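Local structure of phytoene synthase (Enterococcus hirae, 5IYS) at residues A[67-79]-A[103-115]. The protein probably joins two prenyl diphosphates head to head in a magnesium-dependent reaction, as squalene and phytoene synthases do. Sequence-based numbering, arbitrary orientation.
With FPS (S-[(2E,6E)-3,7,11-trimethyldodeca-2,6,10-trienyl] trihydrogen thiodiphosphate), chain H; SO4 (sulfate ion), chain B.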
loop_
_atom_site.group_PDB
_atom_site.type_symbol
_atom_site.label_atom_id
_atom_site.label_comp_id
_atom_site.label_asym_id
_atom_site.label_seq_id
_atom_site.Cartn_x
_atom_site.Cartn_y
_atom_site.Cartn_z
ATOM N N GLY A 67 -14.880 -13.561 8.685
ATOM C CA GLY A 67 -13.507 -13.356 9.137
ATOM C C GLY A 67 -13.226 -11.875 9.351
ATOM O O GLY A 67 -12.606 -11.480 10.344
ATOM N N LEU A 68 -13.757 -11.041 8.462
ATOM C CA LEU A 68 -13.456 -9.613 8.536
ATOM C C LEU A 68 -14.188 -8.993 9.716
ATOM O O LEU A 68 -13.603 -8.187 10.434
ATOM C CB LEU A 68 -13.762 -8.882 7.223
ATOM C CG LEU A 68 -13.240 -7.447 7.075
ATOM C CD1 LEU A 68 -11.725 -7.396 7.166
ATOM C CD2 LEU A 68 -13.702 -6.836 5.753
ATOM N N ARG A 69 -15.380 -9.500 10.025
ATOM C CA ARG A 69 -16.071 -9.131 11.270
ATOM C C ARG A 69 -15.324 -9.461 12.562
ATOM O O ARG A 69 -15.378 -8.697 13.527
ATOM C CB ARG A 69 -17.470 -9.760 11.334
ATOM C CG ARG A 69 -18.507 -8.997 10.508
ATOM C CD ARG A 69 -19.936 -9.501 10.726
ATOM N NE ARG A 69 -20.136 -10.886 10.306
ATOM C CZ ARG A 69 -20.482 -11.261 9.076
ATOM N NH1 ARG A 69 -20.670 -10.358 8.122
ATOM N NH2 ARG A 69 -20.649 -12.547 8.799
ATOM N N GLN A 70 -14.791 -10.675 12.652
ATOM C CA GLN A 70 -13.976 -11.048 13.800
ATOM C C GLN A 70 -12.786 -10.096 13.976
ATOM O O GLN A 70 -12.361 -9.819 15.095
ATOM C CB GLN A 70 -13.408 -12.450 13.617
ATOM C CG GLN A 70 -12.446 -12.775 14.750
ATOM C CD GLN A 70 -11.764 -14.122 14.617
ATOM O OE1 GLN A 70 -11.639 -14.667 13.516
ATOM N NE2 GLN A 70 -11.278 -14.647 15.747
ATOM N N LEU A 71 -12.154 -9.755 12.860
ATOM C CA LEU A 71 -11.007 -8.856 12.856
ATOM C C LEU A 71 -11.460 -7.490 13.367
ATOM O O LEU A 71 -10.751 -6.845 14.136
ATOM C CB LEU A 71 -10.386 -8.769 11.448
ATOM C CG LEU A 71 -9.105 -7.952 11.294
ATOM C CD1 LEU A 71 -8.063 -8.485 12.267
ATOM C CD2 LEU A 71 -8.543 -7.999 9.878
ATOM N N GLU A 72 -12.667 -7.078 12.998
ATOM C CA GLU A 72 -13.181 -5.776 13.444
ATOM C C GLU A 72 -13.439 -5.806 14.945
ATOM O O GLU A 72 -13.246 -4.807 15.633
ATOM C CB GLU A 72 -14.493 -5.410 12.731
ATOM C CG GLU A 72 -14.411 -5.210 11.208
ATOM C CD GLU A 72 -15.769 -5.295 10.489
ATOM O OE1 GLU A 72 -16.755 -4.696 10.978
ATOM O OE2 GLU A 72 -15.857 -5.930 9.410
ATOM N N ARG A 73 -13.876 -6.953 15.457
ATOM C CA ARG A 73 -14.155 -7.060 16.880
ATOM C C ARG A 73 -12.872 -7.015 17.695
ATOM O O ARG A 73 -12.861 -6.475 18.798
ATOM C CB ARG A 73 -14.880 -8.372 17.194
ATOM C CG ARG A 73 -14.975 -8.644 18.694
ATOM C CD ARG A 73 -15.784 -9.901 19.005
ATOM N NE ARG A 73 -14.997 -11.134 18.911
ATOM C CZ ARG A 73 -15.265 -12.139 18.076
ATOM N NH1 ARG A 73 -16.280 -12.055 17.224
ATOM N NH2 ARG A 73 -14.520 -13.237 18.093
ATOM N N GLN A 74 -11.822 -7.646 17.177
ATOM C CA GLN A 74 -10.509 -7.591 17.809
ATOM C C GLN A 74 -9.948 -6.166 17.861
ATOM O O GLN A 74 -9.405 -5.736 18.878
ATOM C CB GLN A 74 -9.555 -8.497 17.050
ATOM C CG GLN A 74 -9.905 -9.943 17.270
ATOM C CD GLN A 74 -9.063 -10.854 16.426
ATOM O OE1 GLN A 74 -8.579 -10.468 15.369
ATOM N NE2 GLN A 74 -8.952 -12.111 16.850
ATOM N N LEU A 75 -10.188 -5.416 16.797
ATOM C CA LEU A 75 -9.684 -4.046 16.725
ATOM C C LEU A 75 -10.464 -3.172 17.719
ATOM O O LEU A 75 -9.885 -2.310 18.389
ATOM C CB LEU A 75 -9.880 -3.517 15.294
ATOM C CG LEU A 75 -9.519 -2.036 15.087
ATOM C CD1 LEU A 75 -8.121 -1.725 15.554
ATOM C CD2 LEU A 75 -9.741 -1.723 13.565
ATOM N N LEU A 76 -11.779 -3.377 17.817
ATOM C CA LEU A 76 -12.562 -2.630 18.794
ATOM C C LEU A 76 -12.046 -2.919 20.197
ATOM O O LEU A 76 -11.919 -2.006 21.013
ATOM C CB LEU A 76 -14.068 -2.927 18.718
ATOM C CG LEU A 76 -14.818 -2.351 17.502
ATOM C CD1 LEU A 76 -16.133 -3.099 17.257
ATOM C CD2 LEU A 76 -15.077 -0.837 17.622
ATOM N N ASP A 77 -11.729 -4.168 20.473
ATOM C CA ASP A 77 -11.199 -4.517 21.795
ATOM C C ASP A 77 -9.873 -3.798 22.023
ATOM O O ASP A 77 -9.603 -3.277 23.112
ATOM C CB ASP A 77 -11.015 -6.039 21.928
ATOM C CG ASP A 77 -12.331 -6.792 22.209
ATOM O OD1 ASP A 77 -13.342 -6.176 22.615
ATOM O OD2 ASP A 77 -12.346 -8.035 22.053
ATOM N N PHE A 78 -8.999 -3.884 21.022
ATOM C CA PHE A 78 -7.674 -3.319 21.089
ATOM C C PHE A 78 -7.817 -1.824 21.374
ATOM O O PHE A 78 -7.118 -1.281 22.225
ATOM C CB PHE A 78 -6.993 -3.471 19.717
ATOM C CG PHE A 78 -5.547 -3.051 19.712
ATOM C CD1 PHE A 78 -4.562 -3.907 20.182
ATOM C CD2 PHE A 78 -5.179 -1.807 19.220
ATOM C CE1 PHE A 78 -3.216 -3.564 20.105
ATOM C CE2 PHE A 78 -3.843 -1.418 19.200
ATOM C CZ PHE A 78 -2.861 -2.274 19.658
ATOM N N ASN A 79 -8.698 -1.179 20.622
ATOM C CA ASN A 79 -8.999 0.238 20.775
ATOM C C ASN A 79 -9.425 0.599 22.197
ATOM O O ASN A 79 -9.060 1.656 22.716
ATOM C CB ASN A 79 -10.089 0.648 19.776
ATOM C CG ASN A 79 -10.343 2.133 19.773
ATOM O OD1 ASN A 79 -9.421 2.929 19.642
ATOM N ND2 ASN A 79 -11.611 2.525 19.922
ATOM N N THR A 103 -5.557 4.302 16.391
ATOM C CA THR A 103 -6.354 3.218 15.824
ATOM C C THR A 103 -7.218 3.651 14.633
ATOM O O THR A 103 -7.682 2.800 13.885
ATOM C CB THR A 103 -7.290 2.573 16.871
ATOM O OG1 THR A 103 -8.143 3.586 17.439
ATOM C CG2 THR A 103 -6.458 1.891 17.964
ATOM N N ALA A 104 -7.476 4.948 14.468
ATOM C CA ALA A 104 -8.401 5.397 13.425
ATOM C C ALA A 104 -8.106 4.892 12.014
ATOM O O ALA A 104 -9.017 4.418 11.351
ATOM C CB ALA A 104 -8.554 6.953 13.416
ATOM N N PRO A 105 -6.821 4.885 11.588
ATOM C CA PRO A 105 -6.610 4.439 10.212
ATOM C C PRO A 105 -6.743 2.924 10.097
ATOM O O PRO A 105 -7.048 2.410 9.013
ATOM C CB PRO A 105 -5.194 4.913 9.854
ATOM C CG PRO A 105 -4.545 5.344 11.158
ATOM C CD PRO A 105 -5.655 5.558 12.184
ATOM N N PHE A 106 -6.602 2.218 11.210
ATOM C CA PHE A 106 -6.781 0.755 11.185
ATOM C C PHE A 106 -8.259 0.444 10.938
ATOM O O PHE A 106 -8.595 -0.475 10.187
ATOM C CB PHE A 106 -6.313 0.114 12.513
ATOM C CG PHE A 106 -4.815 0.142 12.696
ATOM C CD1 PHE A 106 -4.177 1.289 13.146
ATOM C CD2 PHE A 106 -4.048 -0.958 12.344
ATOM C CE1 PHE A 106 -2.776 1.335 13.246
ATOM C CE2 PHE A 106 -2.679 -0.940 12.502
ATOM C CZ PHE A 106 -2.039 0.229 12.917
ATOM N N PHE A 107 -9.135 1.254 11.535
ATOM C CA PHE A 107 -10.575 1.111 11.349
ATOM C C PHE A 107 -10.912 1.455 9.888
ATOM O O PHE A 107 -11.679 0.759 9.235
ATOM C CB PHE A 107 -11.283 2.095 12.299
ATOM C CG PHE A 107 -11.497 1.575 13.690
ATOM C CD1 PHE A 107 -12.408 0.544 13.931
ATOM C CD2 PHE A 107 -10.842 2.152 14.765
ATOM C CE1 PHE A 107 -12.628 0.077 15.231
ATOM C CE2 PHE A 107 -11.117 1.758 16.071
ATOM C CZ PHE A 107 -11.975 0.689 16.301
ATOM N N ASP A 108 -10.315 2.527 9.372
ATOM C CA ASP A 108 -10.485 2.910 7.970
ATOM C C ASP A 108 -10.129 1.784 6.984
ATOM O O ASP A 108 -10.802 1.615 5.977
ATOM C CB ASP A 108 -9.704 4.203 7.641
ATOM C CG ASP A 108 -10.288 5.443 8.314
ATOM O OD1 ASP A 108 -11.466 5.368 8.743
ATOM O OD2 ASP A 108 -9.608 6.514 8.377
ATOM N N MET A 109 -8.987 1.126 7.175
ATOM C CA MET A 109 -8.634 -0.049 6.385
ATOM C C MET A 109 -9.745 -1.117 6.376
ATOM O O MET A 109 -10.097 -1.632 5.315
ATOM C CB MET A 109 -7.303 -0.638 6.898
ATOM C CG MET A 109 -6.856 -1.992 6.291
ATOM S SD MET A 109 -6.685 -1.913 4.501
ATOM C CE MET A 109 -5.034 -1.223 4.270
ATOM N N LEU A 110 -10.289 -1.467 7.538
ATOM C CA LEU A 110 -11.306 -2.529 7.557
ATOM C C LEU A 110 -12.543 -2.036 6.789
ATOM O O LEU A 110 -13.234 -2.815 6.158
ATOM C CB LEU A 110 -11.689 -2.881 8.990
ATOM C CG LEU A 110 -10.465 -3.366 9.785
ATOM C CD1 LEU A 110 -10.911 -3.999 11.098
ATOM C CD2 LEU A 110 -9.686 -4.372 8.950
ATOM N N THR A 111 -12.840 -0.741 6.871
ATOM C CA THR A 111 -14.037 -0.193 6.220
ATOM C C THR A 111 -13.852 -0.238 4.712
ATOM O O THR A 111 -14.787 -0.557 3.961
ATOM C CB THR A 111 -14.206 1.295 6.612
ATOM O OG1 THR A 111 -14.494 1.374 8.008
ATOM C CG2 THR A 111 -15.316 1.959 5.803
ATOM N N GLY A 112 -12.624 0.028 4.263
ATOM C CA GLY A 112 -12.326 -0.063 2.849
ATOM C C GLY A 112 -12.386 -1.502 2.368
ATOM O O GLY A 112 -12.944 -1.796 1.301
ATOM N N GLN A 113 -11.783 -2.408 3.122
ATOM C CA GLN A 113 -11.869 -3.820 2.744
ATOM C C GLN A 113 -13.315 -4.285 2.619
ATOM O O GLN A 113 -13.627 -5.113 1.764
ATOM C CB GLN A 113 -11.122 -4.719 3.720
ATOM C CG GLN A 113 -9.628 -4.494 3.727
ATOM C CD GLN A 113 -9.002 -4.845 2.394
ATOM O OE1 GLN A 113 -9.468 -5.738 1.705
ATOM N NE2 GLN A 113 -8.049 -4.044 1.962
ATOM N N ARG A 114 -14.150 -3.890 3.572
ATOM C CA ARG A 114 -15.552 -4.317 3.614
ATOM C C ARG A 114 -16.298 -3.829 2.360
ATOM O O ARG A 114 -17.080 -4.559 1.745
ATOM C CB ARG A 114 -16.207 -3.774 4.898
ATOM C CG ARG A 114 -17.633 -4.269 5.196
ATOM C CD ARG A 114 -18.086 -3.841 6.599
ATOM N NE ARG A 114 -19.538 -3.895 6.777
ATOM C CZ ARG A 114 -20.162 -3.644 7.925
ATOM N NH1 ARG A 114 -19.457 -3.352 9.011
ATOM N NH2 ARG A 114 -21.490 -3.642 7.981
ATOM N N LYS A 115 -15.950 -2.636 1.899
ATOM C CA LYS A 115 -16.491 -2.135 0.641
ATOM C C LYS A 115 -16.087 -2.940 -0.595
ATOM O O LYS A 115 -16.890 -3.141 -1.516
ATOM C CB LYS A 115 -16.128 -0.668 0.434
ATOM C CG LYS A 115 -17.140 0.045 -0.443
ATOM C CD LYS A 115 -16.491 0.823 -1.556
ATOM C CE LYS A 115 -17.552 1.641 -2.288
ATOM N NZ LYS A 115 -18.556 0.790 -2.984
HETATM C C1 FPS H . -2.765 -4.485 -1.912
HETATM S S1 FPS H . -3.744 -3.762 -3.191
HETATM C C2 FPS H . -3.539 -4.462 -0.616
HETATM C C3 FPS H . -3.818 -3.354 0.094
HETATM C C4 FPS H . -3.476 -1.962 -0.368
HETATM C C5 FPS H . -4.560 -3.527 1.400
HETATM C C6 FPS H . -3.653 -4.090 2.493
HETATM C C7 FPS H . -2.332 -3.341 2.541
HETATM C C8 FPS H . -1.163 -3.994 2.603
HETATM C C10 FPS H . 0.094 -3.156 2.584
HETATM C C9 FPS H . -1.104 -5.499 2.592
HETATM C C11 FPS H . 0.590 -2.793 3.966
HETATM C C12 FPS H . 2.025 -2.355 3.709
HETATM C C13 FPS H . 2.857 -1.892 4.660
HETATM C C14 FPS H . 2.469 -1.761 6.101
HETATM C C15 FPS H . 4.235 -1.477 4.251
HETATM P PA FPS H . -4.616 -5.452 -3.933
HETATM O O1A FPS H . -5.422 -6.098 -2.868
HETATM O O2A FPS H . -5.584 -5.034 -5.149
HETATM O O3A FPS H . -3.450 -6.317 -4.654
HETATM P PB FPS H . -2.823 -7.708 -4.194
HETATM O O1B FPS H . -3.184 -8.675 -5.289
HETATM O O2B FPS H . -3.364 -8.220 -2.877
HETATM O O3B FPS H . -1.330 -7.486 -4.074
HETATM S S SO4 B . -22.222 -3.428 4.185
HETATM O O1 SO4 B . -22.702 -2.054 4.156
HETATM O O2 SO4 B . -22.551 -4.089 2.925
HETATM O O3 SO4 B . -22.848 -4.157 5.292
HETATM O O4 SO4 B . -20.765 -3.409 4.363
#
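L110 fits as a knob into the hole formed by L68, L71, E72 and L75, at the middle of an antiparallel helix pair (167°, axes 10.7 Å apart) in the all-helical squalene/phytoene synthase fold. Its two methyls divide the work: CD1 meets L75 CD2 at 3.6 Å and the aliphatic CG of E72, while CD2 faces L71 CD2 and L68 CD1. L75 CD2 also lies over one face of the F107 ring, 3.8 Å from the centroid and 22° off the ring normal, a CH-pi contact; with CG anti to the backbone N, L75 reaches across to that ring. N79 CG borders the same ring at its edge, and T103 OG1 donates to N79 OD1 at 2.6 Å, from 50° above the carbonyl plane. Beyond the apolar middle, E72 OE1 and R114 NH1 form only a long salt bridge of 3.6 Å, and the extended R114 chain also carries NE to a sulfate oxygen, O4, at 2.8 Å. Farther out, helix 39-60 backs L68, L71 and L110, whereas M109 and Q113 turn to the ligand pocket. Q113 NE2 makes a weak hydrogen bond to OD1 of magnesium-binding D56, and M109 CE lies 3.6 Å from FPS C6.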